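PDB 1DC1: type II restriction enzyme BsoBI from Geobacillus stearothermophilus, which recognises the degenerate double-stranded DNA sequence 5'-CYCGRG-3' and, as a homodimer, cleaves it after the first cytosine to leave 5'-phosphate ends. Local coordinates for residues Q140-A145 and S315-I320; A149-I152 and P156-W159; R263-F268 and P275-I280. All coordinates share one frame; numbering follows the deposited sequence.

How the contacts relate
Contact 1 lies between the other two, its centre about 11 Å from that of contact 2 and about 18 Å from that of contact 3. Contacts 1 and 2 share helix 110-152, on which the side chains of Arg144 and Asp151 come near each other. Contacts 1 and 3 meet where Leu316, Trp319 and Ile320 pack on Lys276, Ile278 and Ile280, so helix 310-321 bridges helix 110-152 and the sheet. Contact 3 is nearest the bound DNA, about 4 Å between nearest atoms, against about 9 Å for contact 1 and about 13 Å for contact 2. Its Ile264 side chain lies about 4 Å from that of Glu240, a predicted catalytic magnesium ligand.

Contact 1: residues Q140-A145 and S315-I320; sequences QKLTRA and SLCRWI
The side chain of Cys317 swings its sulfur anti to the carbonyl carbon (chi1 -76°), while Leu142 holds CG anti to its backbone nitrogen (chi1 -174°), and these two choices bring SG and the leucine methyl CD1 together. Leu142 CD1 lies 3.8 Å from Cys317 SG. Three residues further along the same helix, the methyl CB of Ala145 comes still nearer, 3.6 Å from Cys317 SG. The two methyls approach the sulfur from different directions, so SG rests in the angle between neighbouring turns of the other helix. Residue type follows from position. Alanine suits the place where the backbones come closest, with the CA atoms of Ala145 and Cys317 6.6 Å apart; leucine, whose first bond does not aim at the partner, spans the remaining distance with its branch; and cysteine fills the narrow seam with one large, polarisable, weakly polar atom. The contact is small and apolar, burying 146 Å² in all. Around it, Leu142 also touches Leu241 and Tyr200, while Arg144 forms salt bridges with Glu181 and Asp177. Leu316, Trp319 and Ile320 pack on strand 276-281, whereas Cys317 faces helix 110-152. This is helix-on-helix packing beside the central mixed sheet of a PD-(D/E)XK nuclease fold, with helix 310-321 held between that sheet and helix 110-152.

Contact 2: residues A149-I152 and P156-W159; sequences ALDI and PYKW
Leu150 drives one methyl against the base of the Tyr157 side chain, and this is the tightly packed, buried part of the contact. Leu150 CD1 lies 3.7 Å from Tyr157 CB, and the same methyl comes equally close to the ring carbon CD2, meeting the tyrosine obliquely where ring and stem join. Tyr157 places CG between its backbone nitrogen and carbonyl carbon (chi1 65°), which swings the ring toward the last turn of helix 110-152, with its CE2 edge to Asp151. Leucine fits this buried place because its CD1 branch packs on the stem while the side chain also touches Ile187, Trp189 and Ile321; tyrosine fits because its carbon body can be buried while its hydroxyl reaches a polar partner. That hydroxyl hydrogen-bonds to Asp177 OD2, which anchors the far end of the ring.

The side nearer solvent belongs to Asp151, which is partly exposed and takes a smaller share than the leucine, offering a single oxygen to the ring. Its OD1 stands at the ring edge, near the plane, 3.5 Å from Tyr157 CE2, and the carboxylate is turned 25° from the ring. An oxygen at the slightly positive C-H rim is electrostatically favourable, though weaker than a true hydrogen bond. The other oxygen, OD2, makes a long, weak ion pair with Arg144 and lies close to Asp177; the two acids may raise each other's proton affinity, an effect that Arg144, salt-bridged to Asp177, would counter.

The last turn of helix 110-152 thus packs, through Leu150 and Asp151, on Tyr157 at the start of strand 157-161. This is a helix-turn-strand connection into the mixed sheet, where strand 157-161 runs antiparallel to both its neighbours, 170-172 and 184-191.

Contact 3: residues R263-F268 and P275-I280; sequences RIRNKF and PKTIFI
Pro275 sets one ring carbon, CG, over a face of Phe268, the two side chains crossing at an oblique angle. The pair closes the second half of a beta-alpha-beta unit in which helix 247-270 leads from strand 235-242 to the parallel strand 276-281. Pro275 CG stands 3.9 Å from the centroid of the Phe268 ring, 26° off its normal, a CH-pi contact displaced toward the rim. Its neighbour CD sits back toward the stem, with Pro275 CD 3.6 Å from Phe268 CB. The phenylalanine turns CG to the side of its backbone nitrogen, roughly opposite the carbonyl carbon (chi1 -88°), which brings the ring against the proline. Proline suits this place because its ring is rigid and its C-H groups are slightly positive, a good match for an aromatic face.

Two residues on, inside the strand, the packing is looser. The methyl CG2 of Thr277 lies 4.4 Å from Ile264 CG2 and 4.3 Å from Arg265 CG, so a beta-branched residue suited to a strand offers carbon to a buried isoleucine and to the aliphatic part of an arginine.

In the next shell, Tyr235 meets Phe268 edge-to-face and Leu273 touches it, while Thr277 is held by its backbone N-H to Thr302 OG1. An alanine in place of Phe268 would probably open a gap against Pro275 and leave Tyr235 without its aromatic partner. Ile264 also touches Val211, near the predicted magnesium ligands Asp212 and Glu240. Arg263 forms salt bridges with Asp251 and Glu291 of the second subunit. Within the helix, Ile264 O accepts the Phe268 N-H, and the same oxygen lies at the edge of the Phe268 ring, in its plane.

Contact 1: residues Q140-A145 and S315-I320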
loop_
_atom_site.group_PDB
_atom_site.type_symbol
_atom_site.label_atom_id
_atom_site.label_comp_id
_atom_site.label_asym_id
_atom_site.label_seq_id
_atom_site.Cartn_x
_atom_site.Cartn_y
_atom_site.Cartn_z
ATOM N N GLN D 140 -13.954 -7.116 -12.547
ATOM C CA GLN D 140 -15.217 -7.750 -12.918
ATOM C C GLN D 140 -16.347 -6.754 -13.199
ATOM O O GLN D 140 -17.183 -6.982 -14.101
ATOM C CB GLN D 140 -15.659 -8.734 -11.844
ATOM C CG GLN D 140 -14.724 -9.940 -11.786
ATOM C CD GLN D 140 -15.010 -10.797 -10.580
ATOM O OE1 GLN D 140 -16.083 -10.712 -9.992
ATOM N NE2 GLN D 140 -14.058 -11.632 -10.208
ATOM N N LYS D 141 -16.363 -5.659 -12.436
ATOM C CA LYS D 141 -17.367 -4.622 -12.594
ATOM C C LYS D 141 -17.217 -3.937 -13.953
ATOM O O LYS D 141 -18.219 -3.697 -14.630
ATOM C CB LYS D 141 -17.210 -3.592 -11.493
ATOM C CG LYS D 141 -18.211 -2.479 -11.638
ATOM C CD LYS D 141 -18.308 -1.742 -10.347
ATOM C CE LYS D 141 -19.291 -0.606 -10.474
ATOM N NZ LYS D 141 -19.397 0.100 -9.181
ATOM N N LEU D 142 -15.969 -3.634 -14.340
ATOM C CA LEU D 142 -15.748 -2.995 -15.613
ATOM C C LEU D 142 -16.128 -3.950 -16.755
ATOM O O LEU D 142 -16.732 -3.539 -17.738
ATOM C CB LEU D 142 -14.295 -2.576 -15.773
ATOM C CG LEU D 142 -14.083 -1.770 -17.068
ATOM C CD1 LEU D 142 -14.774 -0.425 -16.905
ATOM C CD2 LEU D 142 -12.597 -1.575 -17.389
ATOM N N THR D 143 -15.773 -5.228 -16.634
ATOM C CA THR D 143 -16.109 -6.202 -17.674
ATOM C C THR D 143 -17.642 -6.326 -17.813
ATOM O O THR D 143 -18.172 -6.408 -18.928
ATOM C CB THR D 143 -15.526 -7.606 -17.365
ATOM O OG1 THR D 143 -14.109 -7.557 -17.449
ATOM C CG2 THR D 143 -15.990 -8.614 -18.382
ATOM N N ARG D 144 -18.349 -6.345 -16.684
ATOM C CA ARG D 144 -19.811 -6.451 -16.722
ATOM C C ARG D 144 -20.356 -5.257 -17.491
ATOM O O ARG D 144 -21.282 -5.416 -18.293
ATOM C CB ARG D 144 -20.391 -6.473 -15.302
ATOM C CG ARG D 144 -21.893 -6.552 -15.225
ATOM C CD ARG D 144 -22.320 -7.970 -15.595
ATOM N NE ARG D 144 -22.888 -8.030 -16.947
ATOM C CZ ARG D 144 -23.162 -9.146 -17.628
ATOM N NH1 ARG D 144 -22.930 -10.354 -17.118
ATOM N NH2 ARG D 144 -23.734 -9.029 -18.817
ATOM N N ALA D 145 -19.803 -4.063 -17.250
ATOM C CA ALA D 145 -20.250 -2.853 -17.965
ATOM C C ALA D 145 -19.962 -2.947 -19.497
ATOM O O ALA D 145 -20.774 -2.543 -20.321
ATOM C CB ALA D 145 -19.588 -1.619 -17.362
ATOM N N SER D 315 -20.850 5.403 -20.079
ATOM C CA SER D 315 -20.435 6.298 -21.142
ATOM C C SER D 315 -19.021 5.910 -21.580
ATOM O O SER D 315 -18.748 5.824 -22.764
ATOM C CB SER D 315 -20.492 7.750 -20.589
ATOM O OG SER D 315 -19.809 8.673 -21.414
ATOM N N LEU D 316 -18.127 5.647 -20.624
ATOM C CA LEU D 316 -16.746 5.317 -20.975
ATOM C C LEU D 316 -16.688 3.995 -21.745
ATOM O O LEU D 316 -15.946 3.876 -22.715
ATOM C CB LEU D 316 -15.901 5.256 -19.691
ATOM C CG LEU D 316 -14.402 5.047 -19.920
ATOM C CD1 LEU D 316 -13.600 6.062 -19.132
ATOM C CD2 LEU D 316 -14.034 3.645 -19.494
ATOM N N CYS D 317 -17.479 3.012 -21.297
ATOM C CA CYS D 317 -17.536 1.681 -21.930
ATOM C C CYS D 317 -18.118 1.725 -23.350
ATOM O O CYS D 317 -17.643 1.050 -24.250
ATOM C CB CYS D 317 -18.356 0.721 -21.056
ATOM S SG CYS D 317 -17.403 0.185 -19.638
ATOM N N ARG D 318 -19.156 2.519 -23.552
ATOM C CA ARG D 318 -19.731 2.651 -24.883
ATOM C C ARG D 318 -18.675 3.291 -25.796
ATOM O O ARG D 318 -18.494 2.878 -26.937
ATOM C CB ARG D 318 -21.015 3.467 -24.765
ATOM C CG ARG D 318 -21.517 4.053 -26.038
ATOM C CD ARG D 318 -22.950 4.555 -25.871
ATOM N NE ARG D 318 -23.668 4.486 -27.148
ATOM C CZ ARG D 318 -24.292 5.507 -27.738
ATOM N NH1 ARG D 318 -24.304 6.716 -27.176
ATOM N NH2 ARG D 318 -24.919 5.304 -28.895
ATOM N N TRP D 319 -17.949 4.271 -25.271
ATOM C CA TRP D 319 -16.896 4.902 -26.021
ATOM C C TRP D 319 -15.784 3.875 -26.353
ATOM O O TRP D 319 -15.280 3.849 -27.490
ATOM C CB TRP D 319 -16.326 6.049 -25.196
ATOM C CG TRP D 319 -15.028 6.590 -25.750
ATOM C CD1 TRP D 319 -14.867 7.392 -26.848
ATOM C CD2 TRP D 319 -13.718 6.360 -25.231
ATOM N NE1 TRP D 319 -13.549 7.677 -27.044
ATOM C CE2 TRP D 319 -12.814 7.061 -26.065
ATOM C CE3 TRP D 319 -13.217 5.629 -24.141
ATOM C CZ2 TRP D 319 -11.438 7.056 -25.843
ATOM C CZ3 TRP D 319 -11.844 5.625 -23.922
ATOM C CH2 TRP D 319 -10.973 6.332 -24.767
ATOM N N ILE D 320 -15.401 3.041 -25.369
ATOM C CA ILE D 320 -14.340 2.061 -25.580
ATOM C C ILE D 320 -14.659 1.089 -26.700
ATOM O O ILE D 320 -13.808 0.769 -27.523
ATOM C CB ILE D 320 -14.055 1.251 -24.290
ATOM C CG1 ILE D 320 -12.965 1.968 -23.508
ATOM C CG2 ILE D 320 -13.559 -0.190 -24.621
ATOM C CD1 ILE D 320 -12.802 1.453 -22.108
#

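Contact 2: residues A149-I152 and P156-W159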
loop_
_atom_site.group_PDB
_atom_site.type_symbol
_atom_site.label_atom_id
_atom_site.label_comp_id
_atom_site.label_asym_id
_atom_site.label_seq_id
_atom_site.Cartn_x
_atom_site.Cartn_y
_atom_site.Cartn_z
ATOM N N ALA D 149 -22.806 -3.359 -22.373
ATOM C CA ALA D 149 -22.833 -2.394 -23.458
ATOM C C ALA D 149 -22.893 -3.116 -24.831
ATOM O O ALA D 149 -23.611 -2.677 -25.729
ATOM C CB ALA D 149 -21.608 -1.497 -23.406
ATOM N N LEU D 150 -22.142 -4.210 -25.000
ATOM C CA LEU D 150 -22.136 -4.983 -26.268
ATOM C C LEU D 150 -23.505 -5.639 -26.429
ATOM O O LEU D 150 -24.089 -5.594 -27.526
ATOM C CB LEU D 150 -21.041 -6.093 -26.304
ATOM C CG LEU D 150 -19.584 -5.573 -26.353
ATOM C CD1 LEU D 150 -18.553 -6.617 -26.016
ATOM C CD2 LEU D 150 -19.350 -5.071 -27.731
ATOM N N ASP D 151 -24.002 -6.238 -25.344
ATOM C CA ASP D 151 -25.301 -6.912 -25.365
ATOM C C ASP D 151 -26.406 -5.933 -25.725
ATOM O O ASP D 151 -27.221 -6.216 -26.601
ATOM C CB ASP D 151 -25.622 -7.535 -24.010
ATOM C CG ASP D 151 -24.696 -8.701 -23.658
ATOM O OD1 ASP D 151 -23.972 -9.182 -24.556
ATOM O OD2 ASP D 151 -24.692 -9.126 -22.477
ATOM N N ILE D 152 -26.445 -4.786 -25.056
ATOM C CA ILE D 152 -27.492 -3.784 -25.323
ATOM C C ILE D 152 -27.435 -3.276 -26.780
ATOM O O ILE D 152 -28.473 -2.916 -27.374
ATOM C CB ILE D 152 -27.432 -2.592 -24.294
ATOM C CG1 ILE D 152 -27.649 -3.123 -22.859
ATOM C CG2 ILE D 152 -28.573 -1.577 -24.566
ATOM C CD1 ILE D 152 -26.988 -2.304 -21.769
ATOM N N PRO D 156 -22.198 -9.235 -30.905
ATOM C CA PRO D 156 -21.637 -10.414 -30.255
ATOM C C PRO D 156 -20.151 -10.206 -29.881
ATOM O O PRO D 156 -19.472 -9.298 -30.360
ATOM C CB PRO D 156 -21.807 -11.522 -31.292
ATOM C CG PRO D 156 -21.988 -10.853 -32.586
ATOM C CD PRO D 156 -22.500 -9.454 -32.329
ATOM N N TYR D 157 -19.651 -11.070 -29.017
ATOM C CA TYR D 157 -18.266 -10.988 -28.617
ATOM C C TYR D 157 -17.749 -12.397 -28.282
ATOM O O TYR D 157 -18.526 -13.354 -28.228
ATOM C CB TYR D 157 -18.128 -10.018 -27.418
ATOM C CG TYR D 157 -18.821 -10.477 -26.148
ATOM C CD1 TYR D 157 -18.176 -11.388 -25.268
ATOM C CD2 TYR D 157 -20.104 -10.017 -25.822
ATOM C CE1 TYR D 157 -18.774 -11.838 -24.087
ATOM C CE2 TYR D 157 -20.731 -10.453 -24.650
ATOM C CZ TYR D 157 -20.047 -11.379 -23.772
ATOM O OH TYR D 157 -20.631 -11.839 -22.588
ATOM N N LYS D 158 -16.429 -12.518 -28.134
ATOM C CA LYS D 158 -15.792 -13.759 -27.733
ATOM C C LYS D 158 -15.097 -13.411 -26.438
ATOM O O LYS D 158 -14.803 -12.233 -26.196
ATOM C CB LYS D 158 -14.772 -14.192 -28.771
ATOM C CG LYS D 158 -15.375 -14.261 -30.164
ATOM C CD LYS D 158 -14.366 -14.726 -31.148
ATOM C CE LYS D 158 -14.461 -16.197 -31.323
ATOM N NZ LYS D 158 -15.428 -16.447 -32.408
ATOM N N TRP D 159 -14.887 -14.409 -25.591
ATOM C CA TRP D 159 -14.226 -14.146 -24.354
ATOM C C TRP D 159 -13.152 -15.160 -24.053
ATOM O O TRP D 159 -13.128 -16.246 -24.605
ATOM C CB TRP D 159 -15.241 -14.088 -23.248
ATOM C CG TRP D 159 -15.819 -15.405 -22.932
ATOM C CD1 TRP D 159 -16.666 -16.137 -23.710
ATOM C CD2 TRP D 159 -15.664 -16.134 -21.692
ATOM N NE1 TRP D 159 -17.060 -17.275 -23.024
ATOM C CE2 TRP D 159 -16.457 -17.292 -21.791
ATOM C CE3 TRP D 159 -14.928 -15.908 -20.509
ATOM C CZ2 TRP D 159 -16.537 -18.226 -20.753
ATOM C CZ3 TRP D 159 -15.010 -16.823 -19.490
ATOM C CH2 TRP D 159 -15.809 -17.971 -19.614
#

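Contact 3: residues R263-F268 and P275-I280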
loop_
_atom_site.group_PDB
_atom_site.type_symbol
_atom_site.label_atom_id
_atom_site.label_comp_id
_atom_site.label_asym_id
_atom_site.label_seq_id
_atom_site.Cartn_x
_atom_site.Cartn_y
_atom_site.Cartn_z
ATOM N N ARG D 263 5.159 6.481 -17.965
ATOM C CA ARG D 263 6.110 5.531 -18.535
ATOM C C ARG D 263 5.545 5.116 -19.914
ATOM O O ARG D 263 6.270 5.057 -20.897
ATOM C CB ARG D 263 6.220 4.281 -17.643
ATOM C CG ARG D 263 7.156 4.471 -16.460
ATOM C CD ARG D 263 7.054 3.341 -15.431
ATOM N NE ARG D 263 8.073 3.407 -14.352
ATOM C CZ ARG D 263 8.181 2.497 -13.366
ATOM N NH1 ARG D 263 7.351 1.470 -13.309
ATOM N NH2 ARG D 263 9.149 2.567 -12.458
ATOM N N ILE D 264 4.232 4.833 -19.963
ATOM C CA ILE D 264 3.544 4.397 -21.186
ATOM C C ILE D 264 3.648 5.422 -22.313
ATOM O O ILE D 264 4.115 5.102 -23.414
ATOM C CB ILE D 264 2.041 4.085 -20.920
ATOM C CG1 ILE D 264 1.916 2.769 -20.147
ATOM C CG2 ILE D 264 1.275 3.972 -22.253
ATOM C CD1 ILE D 264 0.488 2.490 -19.524
ATOM N N ARG D 265 3.227 6.639 -22.018
ATOM C CA ARG D 265 3.263 7.738 -22.960
ATOM C C ARG D 265 4.662 8.016 -23.456
ATOM O O ARG D 265 4.845 8.252 -24.653
ATOM C CB ARG D 265 2.705 8.991 -22.311
ATOM C CG ARG D 265 1.231 9.098 -22.453
ATOM C CD ARG D 265 0.688 10.365 -21.800
ATOM N NE ARG D 265 1.092 10.583 -20.409
ATOM C CZ ARG D 265 2.038 11.435 -20.023
ATOM N NH1 ARG D 265 2.698 12.160 -20.914
ATOM N NH2 ARG D 265 2.309 11.584 -18.739
ATOM N N ASN D 266 5.635 7.980 -22.547
ATOM C CA ASN D 266 7.022 8.239 -22.889
ATOM C C ASN D 266 7.550 7.190 -23.868
ATOM O O ASN D 266 8.030 7.536 -24.956
ATOM C CB ASN D 266 7.889 8.265 -21.614
ATOM C CG ASN D 266 7.767 9.601 -20.822
ATOM O OD1 ASN D 266 7.200 10.591 -21.303
ATOM N ND2 ASN D 266 8.310 9.615 -19.609
ATOM N N LYS D 267 7.437 5.919 -23.497
ATOM C CA LYS D 267 7.931 4.853 -24.337
ATOM C C LYS D 267 7.232 4.808 -25.706
ATOM O O LYS D 267 7.880 4.663 -26.760
ATOM C CB LYS D 267 7.754 3.538 -23.604
ATOM C CG LYS D 267 8.780 3.364 -22.525
ATOM C CD LYS D 267 10.169 3.511 -23.125
ATOM C CE LYS D 267 11.231 3.185 -22.111
ATOM N NZ LYS D 267 12.268 2.299 -22.720
ATOM N N PHE D 268 5.907 4.936 -25.708
ATOM C CA PHE D 268 5.204 4.883 -26.983
ATOM C C PHE D 268 5.574 6.073 -27.906
ATOM O O PHE D 268 5.788 5.885 -29.098
ATOM C CB PHE D 268 3.654 4.790 -26.790
ATOM C CG PHE D 268 3.134 3.360 -26.646
ATOM C CD1 PHE D 268 3.194 2.697 -25.404
ATOM C CD2 PHE D 268 2.723 2.633 -27.767
ATOM C CE1 PHE D 268 2.866 1.305 -25.286
ATOM C CE2 PHE D 268 2.393 1.257 -27.679
ATOM C CZ PHE D 268 2.466 0.583 -26.430
ATOM N N PRO D 275 -0.982 5.862 -28.292
ATOM C CA PRO D 275 -2.187 5.102 -27.891
ATOM C C PRO D 275 -3.052 5.979 -26.953
ATOM O O PRO D 275 -2.542 6.938 -26.307
ATOM C CB PRO D 275 -1.623 3.894 -27.146
ATOM C CG PRO D 275 -0.255 4.320 -26.684
ATOM C CD PRO D 275 0.250 5.195 -27.838
ATOM N N LYS D 276 -4.350 5.706 -26.888
ATOM C CA LYS D 276 -5.212 6.467 -25.971
ATOM C C LYS D 276 -4.878 5.989 -24.560
ATOM O O LYS D 276 -4.401 4.872 -24.389
ATOM C CB LYS D 276 -6.706 6.182 -26.228
ATOM C CG LYS D 276 -7.218 6.672 -27.577
ATOM C CD LYS D 276 -8.639 6.179 -27.763
ATOM C CE LYS D 276 -9.221 6.605 -29.080
ATOM N NZ LYS D 276 -8.204 7.201 -29.988
ATOM N N THR D 277 -5.105 6.832 -23.563
ATOM C CA THR D 277 -4.841 6.424 -22.180
ATOM C C THR D 277 -6.041 6.784 -21.317
ATOM O O THR D 277 -6.713 7.787 -21.548
ATOM C CB THR D 277 -3.569 7.087 -21.560
ATOM O OG1 THR D 277 -3.706 8.498 -21.633
ATOM C CG2 THR D 277 -2.265 6.600 -22.279
ATOM N N ILE D 278 -6.348 5.936 -20.340
ATOM C CA ILE D 278 -7.486 6.215 -19.463
ATOM C C ILE D 278 -7.144 5.874 -18.004
ATOM O O ILE D 278 -6.237 5.094 -17.724
ATOM C CB ILE D 278 -8.834 5.424 -19.892
ATOM C CG1 ILE D 278 -8.688 3.906 -19.654
ATOM C CG2 ILE D 278 -9.216 5.725 -21.336
ATOM C CD1 ILE D 278 -9.967 3.106 -19.975
ATOM N N PHE D 279 -7.877 6.512 -17.098
ATOM C CA PHE D 279 -7.777 6.265 -15.671
ATOM C C PHE D 279 -9.196 6.109 -15.138
ATOM O O PHE D 279 -10.037 6.992 -15.332
ATOM C CB PHE D 279 -7.122 7.407 -14.914
ATOM C CG PHE D 279 -7.061 7.149 -13.442
ATOM C CD1 PHE D 279 -6.065 6.322 -12.913
ATOM C CD2 PHE D 279 -8.048 7.643 -12.584
ATOM C CE1 PHE D 279 -6.054 5.978 -11.551
ATOM C CE2 PHE D 279 -8.040 7.301 -11.195
ATOM C CZ PHE D 279 -7.044 6.470 -10.698
ATOM N N ILE D 280 -9.467 4.992 -14.477
ATOM C CA ILE D 280 -10.784 4.745 -13.889
ATOM C C ILE D 280 -10.508 4.456 -12.422
ATOM O O ILE D 280 -9.680 3.627 -12.108
ATOM C CB ILE D 280 -11.469 3.497 -14.517
ATOM C CG1 ILE D 280 -11.615 3.692 -16.028
ATOM C CG2 ILE D 280 -12.803 3.197 -13.834
ATOM C CD1 ILE D 280 -11.950 2.382 -16.779
#